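Side-chain contacts in putative phosphatase (Clostridium difficile, PDB 3SD7), which probably hydrolyses phosphate esters as a member of the haloacid dehalogenase-like hydrolase family: residues Glu99-Asp103 / Lys104-Glu108; Glu113-Lys116 / Glu117-Glu120. All blocks are in the same frame, centred on the assembly; numbering follows the deposited sequence.

Both interactions are local, each made within one continuous stretch. Interaction 1 covers the C-terminal end of helix 87-105 and the turn after it, at what is probably the junction of cap and core; interaction 2 takes in the N-cap and first turns of helix 115-124, on the core. Their centres lie about 25 Å apart and their nearest atoms about 13 Å. Each has a buried and a more exposed side: Phe101 and Ile106 pack inward in the first, Met115, Ile118 and Leu119 in the second. The outer chemistry differs, a tyrosine-carboxylate hydrogen bond with a CH-pi contact from a lysine CB in 99-108, a lysine-glutamate salt bridge and a water bridge in 113-120.

Interaction 1: Glu99-Asp103 / Lys104-Glu108; sequences EYFAD and KGIFE
Tyr100 meets the residues after it through both its carbonyl and its side chain. Its O accepts two nearly straight backbone bonds, from Lys104 N at 2.8 Å and Gly105 N at 3.0 Å, which arrive from opposite faces of the carbonyl plane. The second spans five residues, as does Ile106 N to Phe101 O (2.8 Å, bent to 143° at the hydrogen); the last part of the helix contains a wider, pi-type turn. Beyond it, Glu108 N bonds to Gly105 O in a type I beta turn that brings the Glu108 carboxylate to the tyrosine hydroxyl. Tyr100 OH donates to the syn lone pair of Glu108 OE1 at 3.2 Å and has Glu108 OE2 at 3.1 Å, facing both oxygens. OE1 also lies at the ring edge, with ring and carboxylate planes 41° apart. Lys104 CB sits over one face of this ring, a CH-pi contact 4.3 Å from the centroid, while the bend at chi3 (-70°) brings CE to 3.4 Å from Tyr100 CE1. On the buried side, Ile106 CD1 touches Phe101 CE2 at 3.7 Å. Helix 87-105 is the last of three helices, with 44-57 and 75-82, that probably form the cap of this hydrolase, and the turn leads back toward the core: Tyr100 leans on cap helix 44-57, meeting Tyr53, and Ile106 packs on core helix 137-146, whose Phe139 stacks edge-to-face with Phe101.

Interaction 2: Glu113-Lys116 / Glu117-Glu120; sequences ENMK and EILE
Lys116 and Glu120 are brought together by unlike first torsions: the lysine CG is anti to its backbone N (chi1 -166°), whereas the glutamate CG is anti to its carbonyl carbon. The lysine chain, extended until chi4 (-54°) turns its ammonium group, crosses the extended glutamate obliquely. Lys116 NZ forms a salt bridge with Glu120 OE2 at 2.6 Å, reaching this oxygen on its anti side and 28° out of the carboxylate plane. A weak hydrogen bond from NZ to Tyr152 OH gives the ammonium group a second partner.

The buried side is apolar. Met115 bends at chi2 and chi3 and lays SD against Ile118, 3.4 Å from CG1, and also against Leu119, 3.9 Å from CG. In the backbone, the helix starts with regular i to i+4 bonds: Ile118 N to Asn114 O, Leu119 N to Met115 O at 2.9 Å, and Glu120 N to Lys116 O. Asn114 holds the N-cap position without a side-chain capping bond; a water donates to both Asn114 OD1 (2.8 Å) and Glu117 OE1 (3.1 Å) and so links the two side chains.

The contact forms the N-terminal part of helix 115-124, which precedes strand 128-133 of the six-stranded parallel sheet in the Rossmann-like core. Met115 and Ile118 face helix 235-239 through Ile235 and Lys236 respectively, with Tyr212 also touching Met115, while Lys116 rests on Ile149 in the loop that leads from helix 137-146 to strand 155-159.

Interaction 1: Glu99-Asp103 / Lys104-Glu108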
loop_
_atom_site.group_PDB
_atom_site.type_symbol
_atom_site.label_atom_id
_atom_site.label_comp_id
_atom_site.label_asym_id
_atom_site.label_seq_id
_atom_site.Cartn_x
_atom_site.Cartn_y
_atom_site.Cartn_z
ATOM N N GLU A 99 -16.200 7.909 -8.257
ATOM C CA GLU A 99 -16.373 8.318 -9.636
ATOM C C GLU A 99 -15.082 8.952 -10.158
ATOM O O GLU A 99 -14.574 8.556 -11.210
ATOM C CB GLU A 99 -17.554 9.294 -9.752
ATOM C CG GLU A 99 -17.796 9.824 -11.147
ATOM C CD GLU A 99 -19.047 10.680 -11.248
ATOM O OE1 GLU A 99 -19.643 11.020 -10.202
ATOM O OE2 GLU A 99 -19.437 11.007 -12.387
ATOM N N TYR A 100 -14.544 9.922 -9.419
ATOM C CA TYR A 100 -13.314 10.581 -9.847
ATOM C C TYR A 100 -12.126 9.615 -9.780
ATOM O O TYR A 100 -11.237 9.650 -10.626
ATOM C CB TYR A 100 -13.003 11.832 -8.997
ATOM C CG TYR A 100 -11.731 12.535 -9.450
ATOM C CD1 TYR A 100 -11.776 13.636 -10.300
ATOM C CD2 TYR A 100 -10.476 12.058 -9.065
ATOM C CE1 TYR A 100 -10.604 14.254 -10.730
ATOM C CE2 TYR A 100 -9.312 12.666 -9.486
ATOM C CZ TYR A 100 -9.378 13.759 -10.319
ATOM O OH TYR A 100 -8.202 14.338 -10.728
ATOM N N PHE A 101 -12.103 8.754 -8.776
ATOM C CA PHE A 101 -10.944 7.869 -8.631
ATOM C C PHE A 101 -10.854 6.859 -9.784
ATOM O O PHE A 101 -9.777 6.632 -10.347
ATOM C CB PHE A 101 -10.949 7.141 -7.300
ATOM C CG PHE A 101 -9.656 6.397 -7.037
ATOM C CD1 PHE A 101 -8.561 7.050 -6.482
ATOM C CD2 PHE A 101 -9.529 5.066 -7.398
ATOM C CE1 PHE A 101 -7.370 6.372 -6.264
ATOM C CE2 PHE A 101 -8.328 4.381 -7.173
ATOM C CZ PHE A 101 -7.270 5.023 -6.616
ATOM N N ALA A 102 -11.988 6.267 -10.136
ATOM C CA ALA A 102 -12.025 5.292 -11.224
ATOM C C ALA A 102 -11.682 5.946 -12.564
ATOM O O ALA A 102 -11.056 5.331 -13.420
ATOM C CB ALA A 102 -13.401 4.612 -11.293
ATOM N N ASP A 103 -12.078 7.203 -12.730
ATOM C CA ASP A 103 -11.849 7.922 -13.981
ATOM C C ASP A 103 -10.417 8.449 -14.117
ATOM O O ASP A 103 -9.784 8.264 -15.161
ATOM C CB ASP A 103 -12.840 9.090 -14.091
ATOM C CG ASP A 103 -12.738 9.847 -15.419
ATOM O OD1 ASP A 103 -12.304 9.257 -16.433
ATOM O OD2 ASP A 103 -13.113 11.041 -15.441
ATOM N N LYS A 104 -9.915 9.107 -13.072
ATOM C CA LYS A 104 -8.585 9.746 -13.124
ATOM C C LYS A 104 -7.688 9.516 -11.924
ATOM O O LYS A 104 -6.460 9.479 -12.065
ATOM C CB LYS A 104 -8.751 11.262 -13.306
ATOM C CG LYS A 104 -9.425 11.618 -14.618
ATOM C CD LYS A 104 -9.442 13.104 -14.956
ATOM C CE LYS A 104 -10.353 13.925 -14.055
ATOM N NZ LYS A 104 -10.756 15.205 -14.751
ATOM N N GLY A 105 -8.280 9.383 -10.744
ATOM C CA GLY A 105 -7.496 9.203 -9.523
ATOM C C GLY A 105 -6.567 7.996 -9.587
ATOM O O GLY A 105 -5.436 8.053 -9.135
ATOM N N ILE A 106 -7.043 6.922 -10.218
ATOM C CA ILE A 106 -6.264 5.667 -10.301
ATOM C C ILE A 106 -4.947 5.861 -11.056
ATOM O O ILE A 106 -3.973 5.145 -10.811
ATOM C CB ILE A 106 -7.107 4.535 -10.940
ATOM C CG1 ILE A 106 -6.356 3.183 -10.912
ATOM C CG2 ILE A 106 -7.492 4.900 -12.358
ATOM C CD1 ILE A 106 -5.942 2.766 -9.552
ATOM N N PHE A 107 -4.912 6.837 -11.957
ATOM C CA PHE A 107 -3.705 7.115 -12.725
ATOM C C PHE A 107 -2.809 8.170 -12.083
ATOM O O PHE A 107 -1.736 8.468 -12.601
ATOM C CB PHE A 107 -4.081 7.546 -14.150
ATOM C CG PHE A 107 -4.939 6.554 -14.858
ATOM C CD1 PHE A 107 -4.387 5.379 -15.359
ATOM C CD2 PHE A 107 -6.299 6.774 -15.004
ATOM C CE1 PHE A 107 -5.176 4.444 -16.009
ATOM C CE2 PHE A 107 -7.099 5.844 -15.660
ATOM C CZ PHE A 107 -6.535 4.678 -16.159
ATOM N N GLU A 108 -3.232 8.708 -10.940
ATOM C CA GLU A 108 -2.487 9.746 -10.246
ATOM C C GLU A 108 -1.736 9.173 -9.037
ATOM O O GLU A 108 -2.158 9.292 -7.893
ATOM C CB GLU A 108 -3.444 10.866 -9.857
ATOM C CG GLU A 108 -3.947 11.613 -11.098
ATOM C CD GLU A 108 -5.121 12.534 -10.844
ATOM O OE1 GLU A 108 -5.801 12.387 -9.813
ATOM O OE2 GLU A 108 -5.361 13.402 -11.712
#

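Interaction 2: Glu113-Lys116 / Glu117-Glu120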
loop_
_atom_site.group_PDB
_atom_site.type_symbol
_atom_site.label_atom_id
_atom_site.label_comp_id
_atom_site.label_asym_id
_atom_site.label_seq_id
_atom_site.Cartn_x
_atom_site.Cartn_y
_atom_site.Cartn_z
ATOM N N GLU A 113 11.171 7.146 -5.699
ATOM C CA GLU A 113 12.444 7.222 -6.358
ATOM C C GLU A 113 13.294 5.996 -5.999
ATOM O O GLU A 113 13.360 5.606 -4.841
ATOM C CB GLU A 113 13.185 8.490 -5.931
ATOM C CG GLU A 113 14.225 8.891 -6.871
ATOM C CD GLU A 113 13.640 9.477 -8.153
ATOM O OE1 GLU A 113 14.303 9.349 -9.175
ATOM O OE2 GLU A 113 12.515 10.054 -8.132
ATOM N N ASN A 114 13.883 5.401 -7.029
ATOM C CA ASN A 114 14.809 4.237 -6.953
ATOM C C ASN A 114 14.156 2.878 -6.761
ATOM O O ASN A 114 14.848 1.860 -6.752
ATOM C CB ASN A 114 15.883 4.456 -5.889
ATOM C CG ASN A 114 16.658 5.759 -6.117
ATOM O OD1 ASN A 114 17.036 6.073 -7.250
ATOM N ND2 ASN A 114 16.903 6.516 -5.038
ATOM N N MET A 115 12.841 2.863 -6.649
ATOM C CA MET A 115 12.153 1.588 -6.430
ATOM C C MET A 115 12.274 0.687 -7.654
ATOM O O MET A 115 12.578 -0.517 -7.520
ATOM C CB MET A 115 10.708 1.805 -6.033
ATOM C CG MET A 115 9.998 0.485 -5.685
ATOM S SD MET A 115 10.797 -0.610 -4.494
ATOM C CE MET A 115 10.474 0.278 -2.931
ATOM N N LYS A 116 12.119 1.251 -8.856
ATOM C CA LYS A 116 12.217 0.397 -10.051
ATOM C C LYS A 116 13.585 -0.303 -10.094
ATOM O O LYS A 116 13.667 -1.505 -10.346
ATOM C CB LYS A 116 11.883 1.169 -11.325
ATOM C CG LYS A 116 11.648 0.274 -12.514
ATOM C CD LYS A 116 11.305 1.086 -13.750
ATOM C CE LYS A 116 10.779 0.191 -14.855
ATOM N NZ LYS A 116 11.698 -0.934 -15.176
ATOM N N GLU A 117 14.657 0.447 -9.834
ATOM C CA GLU A 117 16.004 -0.121 -9.776
ATOM C C GLU A 117 16.132 -1.250 -8.753
ATOM O O GLU A 117 16.710 -2.295 -9.060
ATOM C CB GLU A 117 17.064 0.961 -9.471
ATOM C CG GLU A 117 18.409 0.360 -8.957
ATOM C CD GLU A 117 19.393 1.402 -8.445
ATOM O OE1 GLU A 117 19.723 2.313 -9.225
ATOM O OE2 GLU A 117 19.855 1.276 -7.278
ATOM N N ILE A 118 15.607 -1.070 -7.535
ATOM C CA ILE A 118 15.781 -2.124 -6.541
ATOM C C ILE A 118 14.960 -3.357 -6.925
ATOM O O ILE A 118 15.431 -4.478 -6.755
ATOM C CB ILE A 118 15.547 -1.676 -5.071
ATOM C CG1 ILE A 118 14.102 -1.545 -4.767
ATOM C CG2 ILE A 118 16.415 -0.429 -4.691
ATOM C CD1 ILE A 118 13.457 -2.883 -4.495
ATOM N N LEU A 119 13.754 -3.163 -7.468
ATOM C CA LEU A 119 12.958 -4.322 -7.913
ATOM C C LEU A 119 13.714 -5.088 -8.994
ATOM O O LEU A 119 13.757 -6.311 -8.941
ATOM C CB LEU A 119 11.598 -3.915 -8.447
ATOM C CG LEU A 119 10.699 -3.293 -7.381
ATOM C CD1 LEU A 119 9.425 -2.791 -8.031
ATOM C CD2 LEU A 119 10.370 -4.280 -6.241
ATOM N N GLU A 120 14.294 -4.364 -9.952
ATOM C CA GLU A 120 15.087 -4.976 -11.049
ATOM C C GLU A 120 16.277 -5.758 -10.445
ATOM O O GLU A 120 16.553 -6.881 -10.848
ATOM C CB GLU A 120 15.586 -3.887 -12.005
ATOM C CG GLU A 120 14.474 -3.282 -12.893
ATOM C CD GLU A 120 14.884 -2.057 -13.726
ATOM O OE1 GLU A 120 15.957 -1.433 -13.510
ATOM O OE2 GLU A 120 14.091 -1.705 -14.613
HETATM O O HOH W 1 17.587 4.517 -9.472
#